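Local atomic coordinates of DotI (Legionella pneumophila, PDB entry 3WZ4), a protein that is probably an inner-membrane component of the type IVB secretion system, the part described here being its periplasmic domain. Residues A20-N25 against F134-A139. Numbering follows the deposited sequence.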
ATOM      1  N   ALA A  20      -3.576   4.666   0.682  1.00 13.15           N
ATOM      2  CA  ALA A  20      -3.138   5.084   2.007  1.00 12.93           C
ATOM      3  C   ALA A  20      -1.618   5.185   2.089  1.00 12.13           C
ATOM      4  O   ALA A  20      -1.078   6.089   2.725  1.00 13.93           O
ATOM      5  CB  ALA A  20      -3.667   4.124   3.064  1.00 14.34           C
ATOM      6  N   ALA A  21      -0.930   4.250   1.442  1.00 10.92           N
ATOM      7  CA  ALA A  21       0.528   4.230   1.451  1.00 12.65           C
ATOM      8  C   ALA A  21       1.135   5.471   0.794  1.00 14.81           C
ATOM      9  O   ALA A  21       2.276   5.828   1.069  1.00 12.49           O
ATOM     10  CB  ALA A  21       1.043   2.969   0.774  1.00 15.13           C
ATOM     11  N   PHE A  22       0.370   6.127  -0.072  1.00 12.82           N
ATOM     12  CA  PHE A  22       0.859   7.323  -0.749  1.00 15.73           C
ATOM     13  C   PHE A  22       0.072   8.562  -0.341  1.00 16.98           C
ATOM     14  O   PHE A  22      -0.100   9.491  -1.132  1.00 13.91           O
ATOM     15  CB  PHE A  22       0.822   7.136  -2.267  1.00 14.63           C
ATOM     16  CG  PHE A  22       1.838   6.155  -2.772  1.00 15.81           C
ATOM     17  CD1 PHE A  22       3.125   6.568  -3.074  1.00 18.28           C
ATOM     18  CD2 PHE A  22       1.514   4.819  -2.931  1.00 13.95           C
ATOM     19  CE1 PHE A  22       4.069   5.670  -3.534  1.00 18.49           C
ATOM     20  CE2 PHE A  22       2.453   3.914  -3.394  1.00 15.68           C
ATOM     21  CZ  PHE A  22       3.731   4.341  -3.696  1.00 17.24           C
ATOM     22  N   THR A  23      -0.404   8.570   0.900  1.00 13.04           N
ATOM     23  CA  THR A  23      -1.157   9.704   1.421  1.00 13.98           C
ATOM     24  C   THR A  23      -0.559  10.161   2.748  1.00 13.58           C
ATOM     25  O   THR A  23      -0.977   9.712   3.813  1.00 15.32           O
ATOM     26  CB  THR A  23      -2.652   9.353   1.606  1.00 15.63           C
ATOM     27  OG1 THR A  23      -3.182   8.855   0.371  1.00 15.27           O
ATOM     28  CG2 THR A  23      -3.449  10.581   2.033  1.00 18.78           C
ATOM     29  N   TYR A  24       0.429  11.047   2.673  1.00 11.64           N
ATOM     30  CA  TYR A  24       1.112  11.551   3.860  1.00 12.24           C
ATOM     31  C   TYR A  24       1.866  12.839   3.532  1.00 12.19           C
ATOM     32  O   TYR A  24       1.853  13.295   2.389  1.00 11.97           O
ATOM     33  CB  TYR A  24       2.078  10.502   4.409  1.00 12.56           C
ATOM     34  CG  TYR A  24       3.264  10.230   3.509  1.00 14.94           C
ATOM     35  CD1 TYR A  24       3.175   9.327   2.457  1.00 15.79           C
ATOM     36  CD2 TYR A  24       4.476  10.876   3.712  1.00 16.13           C
ATOM     37  CE1 TYR A  24       4.260   9.078   1.630  1.00 21.58           C
ATOM     38  CE2 TYR A  24       5.567  10.635   2.889  1.00 14.38           C
ATOM     39  CZ  TYR A  24       5.454   9.736   1.853  1.00 18.40           C
ATOM     40  OH  TYR A  24       6.537   9.494   1.036  1.00 20.69           O
ATOM     41  N   ASN A  25       2.518  13.424   4.532  1.00 10.07           N
ATOM     42  CA  ASN A  25       3.261  14.666   4.327  1.00 12.29           C
ATOM     43  C   ASN A  25       4.380  14.874   5.343  1.00 13.38           C
ATOM     44  O   ASN A  25       4.536  14.082   6.275  1.00 11.71           O
ATOM     45  CB  ASN A  25       2.318  15.873   4.327  1.00 11.01           C
ATOM     46  CG  ASN A  25       1.533  15.999   5.618  1.00 12.05           C
ATOM     47  OD1 ASN A  25       2.093  16.312   6.669  1.00 12.53           O
ATOM     48  ND2 ASN A  25       0.226  15.762   5.544  1.00 11.55           N
ATOM     49  N   PHE A 134       4.407  -5.773  -0.708  1.00 13.71           N
ATOM     50  CA  PHE A 134       3.997  -4.511  -1.296  1.00 12.83           C
ATOM     51  C   PHE A 134       5.080  -4.071  -2.278  1.00 16.80           C
ATOM     52  O   PHE A 134       6.177  -3.693  -1.873  1.00 15.91           O
ATOM     53  CB  PHE A 134       3.822  -3.467  -0.194  1.00 11.31           C
ATOM     54  CG  PHE A 134       3.062  -2.244  -0.622  1.00 15.72           C
ATOM     55  CD1 PHE A 134       3.708  -1.194  -1.255  1.00 12.27           C
ATOM     56  CD2 PHE A 134       1.701  -2.137  -0.378  1.00 12.48           C
ATOM     57  CE1 PHE A 134       3.012  -0.064  -1.640  1.00 13.66           C
ATOM     58  CE2 PHE A 134       1.000  -1.008  -0.762  1.00 12.17           C
ATOM     59  CZ  PHE A 134       1.655   0.029  -1.392  1.00 11.77           C
ATOM     60  N   VAL A 135       4.776  -4.138  -3.567  1.00 15.12           N
ATOM     61  CA  VAL A 135       5.762  -3.799  -4.586  1.00 15.92           C
ATOM     62  C   VAL A 135       5.307  -2.634  -5.457  1.00 15.27           C
ATOM     63  O   VAL A 135       4.190  -2.630  -5.976  1.00 15.79           O
ATOM     64  CB  VAL A 135       6.101  -5.008  -5.469  1.00 16.63           C
ATOM     65  CG1 VAL A 135       7.029  -4.597  -6.599  1.00 20.96           C
ATOM     66  CG2 VAL A 135       6.729  -6.116  -4.629  1.00 17.05           C
ATOM     67  N   VAL A 136       6.181  -1.644  -5.607  1.00 14.45           N
ATOM     68  CA  VAL A 136       5.889  -0.478  -6.428  1.00 17.43           C
ATOM     69  C   VAL A 136       6.821  -0.433  -7.633  1.00 20.01           C
ATOM     70  O   VAL A 136       8.011  -0.725  -7.518  1.00 21.85           O
ATOM     71  CB  VAL A 136       6.042   0.831  -5.626  1.00 18.23           C
ATOM     72  CG1 VAL A 136       5.778   2.037  -6.519  1.00 17.76           C
ATOM     73  CG2 VAL A 136       5.104   0.833  -4.424  1.00 14.74           C
ATOM     74  N   GLY A 137       6.272  -0.072  -8.787  1.00 18.03           N
ATOM     75  CA  GLY A 137       7.059   0.060  -9.998  1.00 22.18           C
ATOM     76  C   GLY A 137       6.441   1.088 -10.922  1.00 26.97           C
ATOM     77  O   GLY A 137       5.326   1.549 -10.678  1.00 26.64           O
ATOM     78  N   PRO A 138       7.164   1.462 -11.986  1.00 33.55           N
ATOM     79  CA  PRO A 138       6.658   2.433 -12.959  1.00 31.44           C
ATOM     80  C   PRO A 138       5.725   1.797 -13.981  1.00 31.55           C
ATOM     81  O   PRO A 138       5.578   0.570 -13.997  1.00 35.02           O
ATOM     82  CB  PRO A 138       7.933   2.901 -13.659  1.00 36.24           C
ATOM     83  CG  PRO A 138       8.813   1.700 -13.623  1.00 39.58           C
ATOM     84  CD  PRO A 138       8.554   1.065 -12.280  1.00 35.00           C
ATOM     85  N   ALA A 139       5.106   2.634 -14.812  1.00 35.40           N
ATOM     86  CA  ALA A 139       4.259   2.178 -15.912  1.00 38.34           C
ATOM     87  C   ALA A 139       3.605   0.831 -15.632  1.00 36.98           C
ATOM     88  O   ALA A 139       3.082   0.183 -16.533  1.00 44.81           O
ATOM     89  CB  ALA A 139       5.053   2.129 -17.213  1.00 36.07           C
TER
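Phe22 and Val136 reach for each other from opposite directions, and their meeting is purely apolar: Val136 CG2 lies 3.8 Å from Phe22 CZ, at the edge of the ring and in its plane. The second methyl stands slightly farther off, with Val136 CG1 4.2 Å from Phe22 CZ, so one methyl faces the ring edge in its plane while the other lies off to one side of that plane. On the phenylalanine side, CG sits anti to the carbonyl carbon (chi1 -70°), which carries the ring end closer to strand 129-138 than the direction of its CB alone would bring it.

A second apolar group centres on Phe134, whose CZ comes to 3.7 Å from Ala21 CB along an oblique line to the ring. Its CG is anti to the backbone N (chi1 -165°), and the ring extends from the strand toward Ala21. The two phenylalanines touch more loosely, Phe22 CE2 being 4.4 Å from Phe134 CE1, with Phe22 CE2 near the plane of the Phe134 ring. Phe48 packs edge-to-face with the Phe134 ring.

The topology, helices packed against a curved antiparallel sheet, is consistent with the NTF2-like clan of this periplasmic domain. Here Ala21 and Phe22, on the path from helix 7-21 to strand 24-25, meet the last strand, an outermost one, while Phe22 also packs on Ile96 and Val98 of strand 87-101.

Polar bonds lie around the contact, none across it. Thr23 N donates to Ala20 O at 3.2 Å, and Thr23 OG1 is hydrogen-bonded to Ile19 O. Gln47 OE1 accepts from Phe134 N.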